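Local coordinates for hypothetical protein (Staphylococcus aureus subsp. aureus, PDB 1QYI), which is of unknown function but belongs to the haloacid dehalogenase (HAD)-like family and may be a phosphatase or related hydrolase, at residues G10-E15 / N364-L369; I4-D9 / N225-A230. All coordinates share one frame; numbering follows the deposited sequence.

Contact 1: residues G10-E15 / N364-L369; sequences GVFLSE and NHLGEL
Val11 and Leu366 mark the closest approach of the two backbones, their CA atoms 6.4 Å apart. Residues 10-15 are irregular loop between strand 3-6 and helix 16-31, with Gly10 N hydrogen-bonded to Leu13 O at 2.9 Å; residues 364-369 follow strand 361-363 and make a short 3-10 turn at 366-367. The Leu366 side chain starts out toward 10-15 and divides its contacts between its two methyls. CD1 rests on CG1 of Val11 at 4.0 Å, while CD2 meets the Phe12 ring obliquely, 3.2 Å from CE1 and 3.6 Å from CD1. A chi1 of -170° turns CG of Leu366 away from the backbone N and presents the CD1/CD2 fork to the two residues. The sequence DVDG that ends at Gly10 matches the DxDG motif of HAD enzymes, so the loop 10-15 probably corresponds to the segment that, in relatives, leads from the first strand of the Rossmann-like core toward the cap. Phe12 also meets Phe249 of helix 242-252 edge to face, and Leu366 touches Val220 and Leu223 of helix 217-229. Behind Leu366, ND2 of Asn364 donates to the syn lone pair of OE2 of Glu368 at 2.8 Å, nearly in the amide plane.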
ATOM      1  N   GLY A  10       2.786  10.483   0.054  1.00 19.51           N
ATOM      2  CA  GLY A  10       3.529  11.351   0.943  1.00 18.76           C
ATOM      3  C   GLY A  10       3.745  12.720   0.331  1.00 19.54           C
ATOM      4  O   GLY A  10       4.308  13.599   0.980  1.00 17.83           O
ATOM      5  N   VAL A  11       3.291  12.898  -0.912  1.00 19.55           N
ATOM      6  CA  VAL A  11       3.448  14.161  -1.635  1.00 19.40           C
ATOM      7  C   VAL A  11       2.121  14.701  -2.166  1.00 21.33           C
ATOM      8  O   VAL A  11       1.674  15.784  -1.788  1.00 20.13           O
ATOM      9  CB  VAL A  11       4.397  13.999  -2.853  1.00 17.30           C
ATOM     10  CG1 VAL A  11       4.433  15.288  -3.656  1.00 16.96           C
ATOM     11  CG2 VAL A  11       5.789  13.620  -2.391  1.00 15.83           C
ATOM     12  N   PHE A  12       1.520  13.931  -3.069  1.00 22.58           N
ATOM     13  CA  PHE A  12       0.255  14.283  -3.706  1.00 20.29           C
ATOM     14  C   PHE A  12      -0.904  13.539  -3.053  1.00 21.03           C
ATOM     15  O   PHE A  12      -1.973  14.109  -2.818  1.00 22.34           O
ATOM     16  CB  PHE A  12       0.309  13.912  -5.189  1.00 18.33           C
ATOM     17  CG  PHE A  12       1.219  14.791  -6.016  1.00 17.36           C
ATOM     18  CD1 PHE A  12       0.801  16.060  -6.434  1.00 12.88           C
ATOM     19  CD2 PHE A  12       2.477  14.335  -6.414  1.00 15.34           C
ATOM     20  CE1 PHE A  12       1.618  16.863  -7.243  1.00 13.08           C
ATOM     21  CE2 PHE A  12       3.299  15.128  -7.221  1.00 16.45           C
ATOM     22  CZ  PHE A  12       2.867  16.401  -7.640  1.00 13.67           C
ATOM     23  N   LEU A  13      -0.691  12.255  -2.775  1.00 19.67           N
ATOM     24  CA  LEU A  13      -1.719  11.413  -2.164  1.00 17.96           C
ATOM     25  C   LEU A  13      -1.183  10.721  -0.914  1.00 17.73           C
ATOM     26  O   LEU A  13       0.025  10.637  -0.718  1.00 17.48           O
ATOM     27  CB  LEU A  13      -2.161  10.346  -3.161  1.00 18.12           C
ATOM     28  CG  LEU A  13      -2.458  10.742  -4.612  1.00 20.97           C
ATOM     29  CD1 LEU A  13      -2.722   9.468  -5.397  1.00 18.50           C
ATOM     30  CD2 LEU A  13      -3.659  11.693  -4.703  1.00 21.33           C
ATOM     31  N   SER A  14      -2.074  10.229  -0.064  1.00 18.47           N
ATOM     32  CA  SER A  14      -1.626   9.529   1.127  1.00 21.81           C
ATOM     33  C   SER A  14      -1.974   8.061   0.971  1.00 23.10           C
ATOM     34  O   SER A  14      -2.613   7.680  -0.007  1.00 22.47           O
ATOM     35  CB  SER A  14      -2.270  10.111   2.385  1.00 23.21           C
ATOM     36  OG  SER A  14      -3.676  10.194   2.258  1.00 29.71           O
ATOM     37  N   GLU A  15      -1.541   7.237   1.921  1.00 25.60           N
ATOM     38  CA  GLU A  15      -1.798   5.798   1.868  1.00 26.77           C
ATOM     39  C   GLU A  15      -2.975   5.356   2.727  1.00 27.16           C
ATOM     40  O   GLU A  15      -3.300   4.171   2.767  1.00 26.73           O
ATOM     41  CB  GLU A  15      -0.556   5.031   2.319  1.00 28.48           C
ATOM     42  CG  GLU A  15       0.626   5.113   1.374  1.00 31.98           C
ATOM     43  CD  GLU A  15       1.860   4.437   1.947  1.00 34.40           C
ATOM     44  OE1 GLU A  15       2.311   4.855   3.037  1.00 36.32           O
ATOM     45  OE2 GLU A  15       2.382   3.494   1.310  1.00 35.66           O
ATOM     46  N   ASN A 364       7.209  21.975   4.316  1.00 25.52           N
ATOM     47  CA  ASN A 364       6.068  21.424   5.053  1.00 24.95           C
ATOM     48  C   ASN A 364       5.155  20.622   4.144  1.00 25.64           C
ATOM     49  O   ASN A 364       4.659  19.566   4.527  1.00 25.46           O
ATOM     50  CB  ASN A 364       5.251  22.525   5.731  1.00 24.74           C
ATOM     51  CG  ASN A 364       5.946  23.115   6.938  1.00 26.22           C
ATOM     52  OD1 ASN A 364       6.258  22.416   7.903  1.00 25.27           O
ATOM     53  ND2 ASN A 364       6.188  24.417   6.894  1.00 28.26           N
ATOM     54  N   HIS A 365       4.922  21.135   2.943  1.00 26.95           N
ATOM     55  CA  HIS A 365       4.069  20.456   1.971  1.00 28.82           C
ATOM     56  C   HIS A 365       4.348  20.936   0.545  1.00 29.35           C
ATOM     57  O   HIS A 365       5.047  21.927   0.333  1.00 30.02           O
ATOM     58  CB  HIS A 365       2.593  20.660   2.343  1.00 27.50           C
ATOM     59  CG  HIS A 365       2.211  22.094   2.539  1.00 27.72           C
ATOM     60  ND1 HIS A 365       2.116  22.989   1.500  1.00 26.98           N
ATOM     61  CD2 HIS A 365       1.909  22.786   3.667  1.00 26.89           C
ATOM     62  CE1 HIS A 365       1.766  24.178   1.973  1.00 27.60           C
ATOM     63  NE2 HIS A 365       1.636  24.076   3.282  1.00 28.17           N
ATOM     64  N   LEU A 366       3.801  20.220  -0.428  1.00 29.53           N
ATOM     65  CA  LEU A 366       3.999  20.551  -1.833  1.00 31.62           C
ATOM     66  C   LEU A 366       3.838  22.034  -2.167  1.00 32.36           C
ATOM     67  O   LEU A 366       4.452  22.528  -3.108  1.00 33.00           O
ATOM     68  CB  LEU A 366       3.039  19.741  -2.706  1.00 31.91           C
ATOM     69  CG  LEU A 366       3.304  19.808  -4.212  1.00 34.11           C
ATOM     70  CD1 LEU A 366       4.671  19.211  -4.505  1.00 32.46           C
ATOM     71  CD2 LEU A 366       2.215  19.059  -4.976  1.00 32.17           C
ATOM     72  N   GLY A 367       3.013  22.740  -1.402  1.00 33.83           N
ATOM     73  CA  GLY A 367       2.790  24.150  -1.671  1.00 34.22           C
ATOM     74  C   GLY A 367       4.009  25.029  -1.454  1.00 35.71           C
ATOM     75  O   GLY A 367       4.322  25.905  -2.271  1.00 36.81           O
ATOM     76  N   GLU A 368       4.699  24.785  -0.348  1.00 34.25           N
ATOM     77  CA  GLU A 368       5.886  25.538   0.020  1.00 34.39           C
ATOM     78  C   GLU A 368       7.068  25.255  -0.896  1.00 33.72           C
ATOM     79  O   GLU A 368       8.202  25.628  -0.591  1.00 34.27           O
ATOM     80  CB  GLU A 368       6.265  25.224   1.472  1.00 34.59           C
ATOM     81  CG  GLU A 368       5.385  25.924   2.499  1.00 37.14           C
ATOM     82  CD  GLU A 368       5.737  25.560   3.934  1.00 39.59           C
ATOM     83  OE1 GLU A 368       6.924  25.254   4.197  1.00 41.81           O
ATOM     84  OE2 GLU A 368       4.831  25.603   4.803  1.00 38.35           O
ATOM     85  N   LEU A 369       6.800  24.607  -2.023  1.00 33.56           N
ATOM     86  CA  LEU A 369       7.857  24.270  -2.977  1.00 33.41           C
ATOM     87  C   LEU A 369       8.391  25.495  -3.717  1.00 33.39           C
ATOM     88  O   LEU A 369       9.546  25.510  -4.149  1.00 33.74           O
ATOM     89  CB  LEU A 369       7.348  23.239  -3.989  1.00 33.11           C
ATOM     90  CG  LEU A 369       8.312  22.831  -5.105  1.00 33.16           C
ATOM     91  CD1 LEU A 369       9.542  22.160  -4.508  1.00 33.11           C
ATOM     92  CD2 LEU A 369       7.614  21.884  -6.066  1.00 34.71           C
TER

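Contact 2: residues I4-D9 / N225-A230; sequences ILFDVD and NDLKGA
Leu227 and Phe6 approach from opposite directions, the leucine from the last turn of helix 217-229 and the phenylalanine from strand 3-6. CD2 of Leu227 arrives at the rim of the Phe6 ring, in the ring plane, 3.9 Å from CZ and 4.2 Å from CE2; the methyl thus abuts the far end of the ring instead of lying over a face. Phe6 has CG anti to its carbonyl carbon (chi1 -76°), which sends the ring out from the strand toward the helix. The same leucine methyl is 4.4 Å from CD1 of Ile4, two residues earlier on the same face of the strand, and Ile4 CD1 in turn lies 3.5 Å from Phe6 CZ. All three side chains are buried. This is helix-on-sheet packing in the Rossmann-like HAD core: helix 217-229 leads into strand 233-237, the neighbour of strand 3-6 in the parallel sheet. Beyond Phe6 the strand runs out into Asp7 and Asp9, the two aspartates of the DxD motif, whose first member is the nucleophile in active HAD hydrolases. Asp7 lies close to Asp323 and Asp327, an acidic cluster consistent with the magnesium site of relatives, and Asp9 forms a salt bridge with Arg240. On the helix, the carboxylate of Asp226 pairs with Arg370, and Leu227 also touches Leu373 of helix 369-373.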
ATOM      1  N   ILE A   4      12.213  17.985 -12.557  1.00 33.62           N
ATOM      2  CA  ILE A   4      11.826  17.859 -11.167  1.00 31.64           C
ATOM      3  C   ILE A   4      11.019  16.576 -11.039  1.00 29.22           C
ATOM      4  O   ILE A   4       9.913  16.483 -11.545  1.00 29.05           O
ATOM      5  CB  ILE A   4      11.007  19.073 -10.706  1.00 31.38           C
ATOM      6  CG1 ILE A   4      10.398  18.780  -9.333  1.00 33.06           C
ATOM      7  CG2 ILE A   4       9.961  19.385 -11.737  1.00 32.23           C
ATOM      8  CD1 ILE A   4       9.860  20.019  -8.645  1.00 36.59           C
ATOM      9  N   LEU A   5      11.601  15.593 -10.362  1.00 26.59           N
ATOM     10  CA  LEU A   5      10.960  14.312 -10.191  1.00 24.62           C
ATOM     11  C   LEU A   5      10.180  14.239  -8.886  1.00 25.09           C
ATOM     12  O   LEU A   5      10.723  14.484  -7.799  1.00 22.60           O
ATOM     13  CB  LEU A   5      12.003  13.199 -10.257  1.00 22.69           C
ATOM     14  CG  LEU A   5      13.045  13.349 -11.368  1.00 20.66           C
ATOM     15  CD1 LEU A   5      13.994  12.172 -11.322  1.00 19.69           C
ATOM     16  CD2 LEU A   5      12.371  13.447 -12.734  1.00 18.79           C
ATOM     17  N   PHE A   6       8.899  13.884  -9.017  1.00 25.00           N
ATOM     18  CA  PHE A   6       7.961  13.773  -7.899  1.00 22.58           C
ATOM     19  C   PHE A   6       7.666  12.346  -7.466  1.00 23.18           C
ATOM     20  O   PHE A   6       7.721  11.403  -8.259  1.00 21.91           O
ATOM     21  CB  PHE A   6       6.630  14.420  -8.282  1.00 23.99           C
ATOM     22  CG  PHE A   6       6.645  15.923  -8.257  1.00 26.65           C
ATOM     23  CD1 PHE A   6       6.520  16.607  -7.047  1.00 25.82           C
ATOM     24  CD2 PHE A   6       6.762  16.654  -9.442  1.00 25.61           C
ATOM     25  CE1 PHE A   6       6.503  17.992  -7.011  1.00 26.87           C
ATOM     26  CE2 PHE A   6       6.749  18.039  -9.422  1.00 28.08           C
ATOM     27  CZ  PHE A   6       6.618  18.715  -8.199  1.00 30.21           C
ATOM     28  N   ASP A   7       7.347  12.199  -6.187  1.00 23.83           N
ATOM     29  CA  ASP A   7       6.957  10.908  -5.631  1.00 22.65           C
ATOM     30  C   ASP A   7       5.456  11.079  -5.431  1.00 21.36           C
ATOM     31  O   ASP A   7       4.981  12.210  -5.352  1.00 20.97           O
ATOM     32  CB  ASP A   7       7.656  10.655  -4.297  1.00 24.13           C
ATOM     33  CG  ASP A   7       7.230   9.349  -3.655  1.00 26.02           C
ATOM     34  OD1 ASP A   7       6.887   8.396  -4.385  1.00 27.01           O
ATOM     35  OD2 ASP A   7       7.247   9.266  -2.411  1.00 28.50           O
ATOM     36  N   VAL A   8       4.707   9.985  -5.360  1.00 20.37           N
ATOM     37  CA  VAL A   8       3.263  10.101  -5.214  1.00 19.74           C
ATOM     38  C   VAL A   8       2.780  10.074  -3.770  1.00 20.15           C
ATOM     39  O   VAL A   8       2.287  11.087  -3.270  1.00 19.18           O
ATOM     40  CB  VAL A   8       2.540   9.019  -6.026  1.00 19.81           C
ATOM     41  CG1 VAL A   8       1.054   9.289  -6.018  1.00 14.55           C
ATOM     42  CG2 VAL A   8       3.064   9.014  -7.464  1.00 16.73           C
ATOM     43  N   ASP A   9       2.915   8.940  -3.092  1.00 20.21           N
ATOM     44  CA  ASP A   9       2.469   8.895  -1.714  1.00 21.69           C
ATOM     45  C   ASP A   9       3.393   9.735  -0.867  1.00 21.31           C
ATOM     46  O   ASP A   9       4.613   9.710  -1.047  1.00 21.49           O
ATOM     47  CB  ASP A   9       2.424   7.464  -1.164  1.00 23.19           C
ATOM     48  CG  ASP A   9       1.316   6.627  -1.791  1.00 25.85           C
ATOM     49  OD1 ASP A   9       0.250   7.189  -2.135  1.00 24.54           O
ATOM     50  OD2 ASP A   9       1.512   5.399  -1.921  1.00 28.39           O
ATOM     51  N   ASN A 225       1.517  23.867 -13.270  1.00 28.53           N
ATOM     52  CA  ASN A 225       1.422  24.691 -14.466  1.00 28.73           C
ATOM     53  C   ASN A 225       2.531  25.744 -14.492  1.00 29.12           C
ATOM     54  O   ASN A 225       3.213  25.901 -15.500  1.00 29.17           O
ATOM     55  CB  ASN A 225       0.045  25.363 -14.513  1.00 31.85           C
ATOM     56  CG  ASN A 225      -0.260  25.978 -15.863  1.00 34.28           C
ATOM     57  OD1 ASN A 225      -0.147  25.320 -16.903  1.00 35.40           O
ATOM     58  ND2 ASN A 225      -0.665  27.240 -15.855  1.00 34.52           N
ATOM     59  N   ASP A 226       2.716  26.464 -13.388  1.00 29.35           N
ATOM     60  CA  ASP A 226       3.764  27.477 -13.337  1.00 29.91           C
ATOM     61  C   ASP A 226       5.128  26.808 -13.410  1.00 30.44           C
ATOM     62  O   ASP A 226       6.053  27.348 -14.010  1.00 31.02           O
ATOM     63  CB  ASP A 226       3.679  28.309 -12.054  1.00 30.48           C
ATOM     64  CG  ASP A 226       2.329  28.970 -11.871  1.00 32.76           C
ATOM     65  OD1 ASP A 226       1.658  29.285 -12.882  1.00 32.39           O
ATOM     66  OD2 ASP A 226       1.949  29.196 -10.702  1.00 35.17           O
ATOM     67  N   LEU A 227       5.256  25.637 -12.791  1.00 31.27           N
ATOM     68  CA  LEU A 227       6.515  24.897 -12.805  1.00 30.46           C
ATOM     69  C   LEU A 227       6.933  24.679 -14.252  1.00 30.56           C
ATOM     70  O   LEU A 227       8.106  24.834 -14.603  1.00 31.29           O
ATOM     71  CB  LEU A 227       6.347  23.551 -12.102  1.00 31.79           C
ATOM     72  CG  LEU A 227       7.009  23.309 -10.740  1.00 33.57           C
ATOM     73  CD1 LEU A 227       6.988  24.556  -9.879  1.00 31.96           C
ATOM     74  CD2 LEU A 227       6.277  22.157 -10.057  1.00 33.25           C
ATOM     75  N   LYS A 228       5.968  24.326 -15.095  1.00 29.94           N
ATOM     76  CA  LYS A 228       6.246  24.115 -16.504  1.00 28.82           C
ATOM     77  C   LYS A 228       6.531  25.471 -17.132  1.00 28.92           C
ATOM     78  O   LYS A 228       7.412  25.598 -17.987  1.00 29.29           O
ATOM     79  CB  LYS A 228       5.055  23.430 -17.184  1.00 30.93           C
ATOM     80  CG  LYS A 228       5.092  21.894 -17.077  1.00 32.94           C
ATOM     81  CD  LYS A 228       3.697  21.310 -16.906  1.00 31.69           C
ATOM     82  CE  LYS A 228       3.198  20.633 -18.163  1.00 32.83           C
ATOM     83  NZ  LYS A 228       3.840  19.307 -18.365  1.00 35.73           N
ATOM     84  N   GLY A 229       5.803  26.488 -16.684  1.00 26.73           N
ATOM     85  CA  GLY A 229       6.001  27.830 -17.211  1.00 26.93           C
ATOM     86  C   GLY A 229       7.411  28.361 -16.986  1.00 28.24           C
ATOM     87  O   GLY A 229       7.878  29.247 -17.713  1.00 27.47           O
ATOM     88  N   ALA A 230       8.088  27.821 -15.974  1.00 27.43           N
ATOM     89  CA  ALA A 230       9.450  28.231 -15.647  1.00 27.65           C
ATOM     90  C   ALA A 230      10.480  27.329 -16.322  1.00 28.42           C
ATOM     91  O   ALA A 230      11.626  27.227 -15.878  1.00 27.61           O
ATOM     92  CB  ALA A 230       9.650  28.220 -14.142  1.00 28.40           C
TER

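Both contacts are buried and purely apolar where their segments meet, and their N-terminal segments follow one another, strand 3-6 with its exit in contact 2 and the loop after it in contact 1. Contact 2 sets a helix against the face of the sheet; contact 1 joins two loops that follow strands 3-6 and 361-363. Leu366 connects them directly, since its CD1 lies 3.3 Å from CE1 of Phe6, and the rings of Phe6 and Phe12 meet edge to face, giving one continuous hydrophobic layer. The charged and amide side chains sit at its margins: in contact 2 the carboxylates of Asp7 and Asp9, in contact 1 the partly exposed Asn364 and Glu368.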